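Local coordinates for Mannose/sialic acid-binding lectin (Polygonatum cyrtonema, PDB 3A0C), which is a mannose-binding plant lectin with anti-HIV activity, a bulb-type lectin domain of the beta-prism II fold, at residues N2-H14 / G50-N62. Numbering follows the deposited sequence.
Sequences NSLSSPNSLFTGH and GSGCRLTLHNNGN
Leu10 and Leu55 form an antiparallel hydrogen-bonded pair, with Leu10 N to Leu55 O at 2.8 Å and Leu55 N to Leu10 O at 3.0 Å. Ser9 and Thr56 are the adjacent non-hydrogen-bonded pair. A third backbone bond, Leu57 N to Asn8 O, is nearly straight at 168°. Within this chain, strand 9-10 is the outermost strand of a four-stranded antiparallel sheet, next to strand 54-57. Leu10 and Leu55 lie side by side on the inner face, CB to CB at 4.1 Å, where both also touch Phe32. Leu4 CD2 reaches Leu57 CB at 4.2 Å; its own strand, 3-5, belongs to another sheet of the beta-prism II fold of this bulb-type lectin domain, and Leu87 of that sheet meets Leu4, Leu55 and Leu57. The contact thus joins two sheets through leucines. The other face carries Ser9, Thr56 and the Arg54 chain. Ser9 OG, anti to its own N (chi1 162°), sits over the centre of the Phe11 ring and gives a weak bond to Leu55 O. Arg54 runs alongside Phe11, its CD 3.7 Å from Phe11 CE2. Its NH1 donates within the guanidinium plane to Thr56 OG1. Beyond the strands, Thr12 OG1 bonds Cys53 O at 2.7 Å, in the carbonyl plane on a lone pair; Cys53 is disulfide-linked to Cys30. At the opposite end, Pro7 follows a cis peptide bond and its ring lies alongside the Asn59 side chain, CD near Asn59 OD1, while Ser6 OG bonds Tyr85 N. Pro7 CA makes a CA-H...O contact with Leu57 O, at 3.1 Å. Leu57 O is buried without a conventional hydrogen-bond partner, so such contacts probably compensate in part where strand pairing gives out.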
ATOM      1  N   ASN A   2      -5.512  -1.928  -4.076  1.00 15.90           N
ATOM      2  CA  ASN A   2      -5.924  -1.066  -2.983  1.00 16.30           C
ATOM      3  C   ASN A   2      -4.803  -0.091  -2.635  1.00 16.26           C
ATOM      4  O   ASN A   2      -4.642   0.303  -1.478  1.00 17.89           O
ATOM      5  CB  ASN A   2      -6.324  -1.879  -1.742  1.00 15.73           C
ATOM      6  CG  ASN A   2      -5.179  -2.655  -1.162  1.00 15.30           C
ATOM      7  OD1 ASN A   2      -4.840  -3.725  -1.653  1.00 18.66           O
ATOM      8  ND2 ASN A   2      -4.563  -2.119  -0.113  1.00 15.43           N
ATOM      9  N   SER A   3      -4.022   0.297  -3.640  1.00 15.88           N
ATOM     10  CA  SER A   3      -2.925   1.241  -3.415  1.00 14.13           C
ATOM     11  C   SER A   3      -2.734   2.149  -4.614  1.00 12.46           C
ATOM     12  O   SER A   3      -3.048   1.781  -5.737  1.00 13.71           O
ATOM     13  CB  SER A   3      -1.609   0.499  -3.144  1.00 14.30           C
ATOM     14  OG  SER A   3      -1.054   0.011  -4.350  1.00 10.85           O
ATOM     15  N   LEU A   4      -2.234   3.347  -4.357  1.00 12.30           N
ATOM     16  CA  LEU A   4      -1.962   4.336  -5.397  1.00 12.74           C
ATOM     17  C   LEU A   4      -0.605   4.930  -5.031  1.00 12.51           C
ATOM     18  O   LEU A   4      -0.474   5.589  -4.005  1.00 12.07           O
ATOM     19  CB  LEU A   4      -3.008   5.458  -5.394  1.00 12.76           C
ATOM     20  CG  LEU A   4      -2.747   6.575  -6.418  1.00 14.21           C
ATOM     21  CD1 LEU A   4      -3.212   6.097  -7.779  1.00 12.73           C
ATOM     22  CD2 LEU A   4      -3.475   7.871  -6.034  1.00 14.44           C
ATOM     23  N   SER A   5       0.404   4.703  -5.857  1.00 12.73           N
ATOM     24  CA  SER A   5       1.726   5.218  -5.541  1.00 15.41           C
ATOM     25  C   SER A   5       2.179   6.417  -6.365  1.00 14.68           C
ATOM     26  O   SER A   5       1.822   6.556  -7.526  1.00 14.84           O
ATOM     27  CB  SER A   5       2.756   4.093  -5.638  1.00 15.19           C
ATOM     28  OG  SER A   5       2.781   3.544  -6.939  1.00 21.44           O
ATOM     29  N   SER A   6       2.973   7.277  -5.733  1.00 15.52           N
ATOM     30  CA  SER A   6       3.510   8.478  -6.356  1.00 17.80           C
ATOM     31  C   SER A   6       4.159   8.180  -7.707  1.00 17.88           C
ATOM     32  O   SER A   6       4.937   7.248  -7.817  1.00 17.41           O
ATOM     33  CB  SER A   6       4.575   9.088  -5.441  1.00 18.35           C
ATOM     34  OG  SER A   6       4.106   9.167  -4.113  1.00 22.83           O
ATOM     35  N   PRO A   7       3.886   8.998  -8.737  1.00 18.58           N
ATOM     36  CA  PRO A   7       3.013  10.179  -8.747  1.00 19.62           C
ATOM     37  C   PRO A   7       1.758   9.851  -9.534  1.00 19.22           C
ATOM     38  O   PRO A   7       1.256  10.672 -10.293  1.00 21.06           O
ATOM     39  CB  PRO A   7       3.864  11.220  -9.450  1.00 19.78           C
ATOM     40  CG  PRO A   7       4.472  10.396 -10.542  1.00 20.48           C
ATOM     41  CD  PRO A   7       4.848   9.071  -9.850  1.00 18.92           C
ATOM     42  N   ASN A   8       1.279   8.627  -9.351  1.00 17.07           N
ATOM     43  CA  ASN A   8       0.091   8.156 -10.029  1.00 17.85           C
ATOM     44  C   ASN A   8      -1.152   8.928  -9.623  1.00 17.29           C
ATOM     45  O   ASN A   8      -1.133   9.697  -8.671  1.00 18.29           O
ATOM     46  CB  ASN A   8      -0.097   6.660  -9.755  1.00 18.11           C
ATOM     47  CG  ASN A   8      -0.065   5.830 -11.030  1.00 19.81           C
ATOM     48  OD1 ASN A   8       0.779   6.050 -11.907  1.00 19.38           O
ATOM     49  ND2 ASN A   8      -0.987   4.871 -11.144  1.00 21.34           N
ATOM     50  N   SER A   9      -2.233   8.707 -10.356  1.00 16.13           N
ATOM     51  CA  SER A   9      -3.482   9.386 -10.084  1.00 16.19           C
ATOM     52  C   SER A   9      -4.696   8.489 -10.233  1.00 15.98           C
ATOM     53  O   SER A   9      -4.659   7.470 -10.909  1.00 15.43           O
ATOM     54  CB  SER A   9      -3.612  10.593 -11.016  1.00 17.90           C
ATOM     55  OG  SER A   9      -4.952  11.046 -11.093  1.00 21.78           O
ATOM     56  N   LEU A  10      -5.768   8.868  -9.553  1.00 18.11           N
ATOM     57  CA  LEU A  10      -7.044   8.165  -9.625  1.00 18.82           C
ATOM     58  C   LEU A  10      -7.985   9.112 -10.385  1.00 19.17           C
ATOM     59  O   LEU A  10      -8.554  10.033  -9.800  1.00 21.49           O
ATOM     60  CB  LEU A  10      -7.613   7.922  -8.230  1.00 17.66           C
ATOM     61  CG  LEU A  10      -7.176   6.708  -7.439  1.00 18.81           C
ATOM     62  CD1 LEU A  10      -8.051   6.634  -6.193  1.00 18.78           C
ATOM     63  CD2 LEU A  10      -7.361   5.448  -8.261  1.00 19.30           C
ATOM     64  N   PHE A  11      -8.131   8.905 -11.684  1.00 18.37           N
ATOM     65  CA  PHE A  11      -8.989   9.766 -12.471  1.00 18.65           C
ATOM     66  C   PHE A  11     -10.461   9.555 -12.150  1.00 19.66           C
ATOM     67  O   PHE A  11     -10.815   8.679 -11.346  1.00 19.09           O
ATOM     68  CB  PHE A  11      -8.708   9.550 -13.952  1.00 19.23           C
ATOM     69  CG  PHE A  11      -7.284   9.842 -14.335  1.00 21.32           C
ATOM     70  CD1 PHE A  11      -6.317   8.841 -14.303  1.00 20.54           C
ATOM     71  CD2 PHE A  11      -6.899  11.137 -14.674  1.00 21.62           C
ATOM     72  CE1 PHE A  11      -4.981   9.128 -14.602  1.00 22.08           C
ATOM     73  CE2 PHE A  11      -5.571  11.439 -14.973  1.00 21.37           C
ATOM     74  CZ  PHE A  11      -4.610  10.436 -14.938  1.00 22.36           C
ATOM     75  N   THR A  12     -11.315  10.373 -12.762  1.00 20.63           N
ATOM     76  CA  THR A  12     -12.751  10.297 -12.518  1.00 22.36           C
ATOM     77  C   THR A  12     -13.274   8.882 -12.682  1.00 21.16           C
ATOM     78  O   THR A  12     -12.968   8.208 -13.651  1.00 20.89           O
ATOM     79  CB  THR A  12     -13.532  11.249 -13.458  1.00 23.37           C
ATOM     80  OG1 THR A  12     -13.124  12.598 -13.209  1.00 26.08           O
ATOM     81  CG2 THR A  12     -15.024  11.138 -13.212  1.00 25.10           C
ATOM     82  N   GLY A  13     -14.054   8.432 -11.714  1.00 21.37           N
ATOM     83  CA  GLY A  13     -14.609   7.098 -11.785  1.00 21.21           C
ATOM     84  C   GLY A  13     -13.714   6.010 -11.237  1.00 22.42           C
ATOM     85  O   GLY A  13     -14.214   4.936 -10.904  1.00 25.03           O
ATOM     86  N   HIS A  14     -12.412   6.263 -11.126  1.00 21.36           N
ATOM     87  CA  HIS A  14     -11.493   5.235 -10.619  1.00 22.06           C
ATOM     88  C   HIS A  14     -11.548   5.056  -9.100  1.00 21.47           C
ATOM     89  O   HIS A  14     -11.920   5.975  -8.370  1.00 22.57           O
ATOM     90  CB  HIS A  14     -10.051   5.535 -11.036  1.00 21.95           C
ATOM     91  CG  HIS A  14      -9.830   5.500 -12.513  1.00 22.79           C
ATOM     92  ND1 HIS A  14      -8.570   5.473 -13.071  1.00 23.29           N
ATOM     93  CD2 HIS A  14     -10.699   5.558 -13.548  1.00 21.63           C
ATOM     94  CE1 HIS A  14      -8.676   5.525 -14.386  1.00 23.95           C
ATOM     95  NE2 HIS A  14      -9.958   5.578 -14.701  1.00 22.98           N
ATOM     96  N   GLY A  50     -16.044  20.689  -8.873  1.00 25.58           N
ATOM     97  CA  GLY A  50     -15.309  20.636 -10.127  1.00 25.36           C
ATOM     98  C   GLY A  50     -15.783  19.569 -11.102  1.00 24.50           C
ATOM     99  O   GLY A  50     -16.671  18.780 -10.785  1.00 25.90           O
ATOM    100  N   SER A  51     -15.183  19.550 -12.285  1.00 23.05           N
ATOM    101  CA  SER A  51     -15.520  18.585 -13.311  1.00 21.95           C
ATOM    102  C   SER A  51     -14.248  17.873 -13.759  1.00 22.78           C
ATOM    103  O   SER A  51     -13.172  18.458 -13.794  1.00 23.00           O
ATOM    104  CB  SER A  51     -16.162  19.288 -14.515  1.00 21.89           C
ATOM    105  OG  SER A  51     -17.382  19.918 -14.163  1.00 20.62           O
ATOM    106  N   GLY A  52     -14.380  16.602 -14.102  1.00 23.03           N
ATOM    107  CA  GLY A  52     -13.226  15.857 -14.549  1.00 24.05           C
ATOM    108  C   GLY A  52     -12.096  15.830 -13.540  1.00 23.48           C
ATOM    109  O   GLY A  52     -10.936  15.934 -13.912  1.00 23.62           O
ATOM    110  N   CYS A  53     -12.425  15.694 -12.264  1.00 24.46           N
ATOM    111  CA  CYS A  53     -11.398  15.639 -11.222  1.00 25.53           C
ATOM    112  C   CYS A  53     -10.574  14.343 -11.219  1.00 22.88           C
ATOM    113  O   CYS A  53     -11.008  13.301 -11.726  1.00 20.50           O
ATOM    114  CB  CYS A  53     -12.021  15.809  -9.832  1.00 29.36           C
ATOM    115  SG  CYS A  53     -12.429  17.519  -9.372  1.00 35.30           S
ATOM    116  N   ARG A  54      -9.377  14.445 -10.645  1.00 20.96           N
ATOM    117  CA  ARG A  54      -8.457  13.326 -10.499  1.00 19.41           C
ATOM    118  C   ARG A  54      -7.771  13.521  -9.154  1.00 17.83           C
ATOM    119  O   ARG A  54      -7.602  14.643  -8.701  1.00 16.57           O
ATOM    120  CB  ARG A  54      -7.410  13.310 -11.611  1.00 18.50           C
ATOM    121  CG  ARG A  54      -6.482  14.505 -11.627  1.00 22.53           C
ATOM    122  CD  ARG A  54      -5.502  14.423 -12.788  1.00 24.32           C
ATOM    123  NE  ARG A  54      -4.998  15.738 -13.185  1.00 26.28           N
ATOM    124  CZ  ARG A  54      -4.011  16.382 -12.575  1.00 26.73           C
ATOM    125  NH1 ARG A  54      -3.399  15.841 -11.527  1.00 29.56           N
ATOM    126  NH2 ARG A  54      -3.640  17.571 -13.015  1.00 26.34           N
ATOM    127  N   LEU A  55      -7.413  12.427  -8.502  1.00 16.86           N
ATOM    128  CA  LEU A  55      -6.733  12.504  -7.218  1.00 16.89           C
ATOM    129  C   LEU A  55      -5.291  12.115  -7.481  1.00 16.50           C
ATOM    130  O   LEU A  55      -5.005  10.978  -7.826  1.00 19.64           O
ATOM    131  CB  LEU A  55      -7.358  11.533  -6.212  1.00 17.10           C
ATOM    132  CG  LEU A  55      -6.645  11.506  -4.854  1.00 17.17           C
ATOM    133  CD1 LEU A  55      -7.222  12.565  -3.921  1.00 13.56           C
ATOM    134  CD2 LEU A  55      -6.779  10.124  -4.252  1.00 15.72           C
ATOM    135  N   THR A  56      -4.380  13.059  -7.320  1.00 16.61           N
ATOM    136  CA  THR A  56      -2.985  12.791  -7.574  1.00 14.38           C
ATOM    137  C   THR A  56      -2.180  12.765  -6.284  1.00 14.09           C
ATOM    138  O   THR A  56      -2.348  13.635  -5.428  1.00 14.27           O
ATOM    139  CB  THR A  56      -2.380  13.874  -8.499  1.00 14.36           C
ATOM    140  OG1 THR A  56      -3.167  13.992  -9.687  1.00 15.18           O
ATOM    141  CG2 THR A  56      -0.970  13.520  -8.883  1.00 12.98           C
ATOM    142  N   LEU A  57      -1.336  11.743  -6.135  1.00 13.09           N
ATOM    143  CA  LEU A  57      -0.435  11.664  -4.988  1.00 13.33           C
ATOM    144  C   LEU A  57       0.964  12.011  -5.546  1.00 13.84           C
ATOM    145  O   LEU A  57       1.555  11.232  -6.281  1.00 12.39           O
ATOM    146  CB  LEU A  57      -0.422  10.259  -4.365  1.00 13.58           C
ATOM    147  CG  LEU A  57       0.612  10.056  -3.239  1.00 13.16           C
ATOM    148  CD1 LEU A  57       0.341  11.032  -2.122  1.00 13.44           C
ATOM    149  CD2 LEU A  57       0.567   8.641  -2.708  1.00 12.61           C
ATOM    150  N   HIS A  58       1.473  13.191  -5.216  1.00 16.01           N
ATOM    151  CA  HIS A  58       2.781  13.637  -5.696  1.00 17.86           C
ATOM    152  C   HIS A  58       3.928  12.937  -4.983  1.00 19.96           C
ATOM    153  O   HIS A  58       3.744  12.353  -3.915  1.00 21.97           O
ATOM    154  CB  HIS A  58       2.918  15.148  -5.502  1.00 16.99           C
ATOM    155  CG  HIS A  58       1.912  15.940  -6.270  1.00 18.10           C
ATOM    156  ND1 HIS A  58       1.923  16.013  -7.645  1.00 18.06           N
ATOM    157  CD2 HIS A  58       0.833  16.649  -5.862  1.00 17.87           C
ATOM    158  CE1 HIS A  58       0.893  16.735  -8.052  1.00 19.07           C
ATOM    159  NE2 HIS A  58       0.215  17.133  -6.990  1.00 18.41           N
ATOM    160  N   ASN A  59       5.122  13.018  -5.567  1.00 21.44           N
ATOM    161  CA  ASN A  59       6.289  12.376  -4.978  1.00 22.11           C
ATOM    162  C   ASN A  59       6.751  13.000  -3.679  1.00 21.98           C
ATOM    163  O   ASN A  59       7.680  12.490  -3.054  1.00 23.37           O
ATOM    164  CB  ASN A  59       7.468  12.369  -5.950  1.00 23.98           C
ATOM    165  CG  ASN A  59       7.231  11.492  -7.155  1.00 24.21           C
ATOM    166  OD1 ASN A  59       6.699  10.396  -7.046  1.00 24.70           O
ATOM    167  ND2 ASN A  59       7.647  11.969  -8.316  1.00 26.20           N
ATOM    168  N   ASN A  60       6.128  14.106  -3.275  1.00 21.74           N
ATOM    169  CA  ASN A  60       6.508  14.751  -2.021  1.00 19.65           C
ATOM    170  C   ASN A  60       5.535  14.435  -0.883  1.00 18.39           C
ATOM    171  O   ASN A  60       5.667  14.957   0.219  1.00 17.62           O
ATOM    172  CB  ASN A  60       6.676  16.271  -2.198  1.00 20.67           C
ATOM    173  CG  ASN A  60       5.386  16.976  -2.551  1.00 20.65           C
ATOM    174  OD1 ASN A  60       4.377  16.349  -2.853  1.00 22.16           O
ATOM    175  ND2 ASN A  60       5.417  18.300  -2.521  1.00 22.02           N
ATOM    176  N   GLY A  61       4.570  13.560  -1.155  1.00 17.79           N
ATOM    177  CA  GLY A  61       3.637  13.153  -0.122  1.00 15.50           C
ATOM    178  C   GLY A  61       2.358  13.940  -0.076  1.00 13.42           C
ATOM    179  O   GLY A  61       1.495  13.665   0.750  1.00 14.22           O
ATOM    180  N   ASN A  62       2.224  14.908  -0.966  1.00 12.47           N
ATOM    181  CA  ASN A  62       1.023  15.718  -0.988  1.00 12.31           C
ATOM    182  C   ASN A  62      -0.040  15.076  -1.866  1.00 12.94           C
ATOM    183  O   ASN A  62       0.211  14.763  -3.025  1.00 13.89           O
ATOM    184  CB  ASN A  62       1.350  17.145  -1.476  1.00 10.89           C
ATOM    185  CG  ASN A  62       0.196  18.121  -1.263  1.00 10.68           C
ATOM    186  OD1 ASN A  62      -0.494  18.065  -0.249  1.00 11.76           O
ATOM    187  ND2 ASN A  62      -0.004  19.021  -2.206  1.00 11.93           N
TER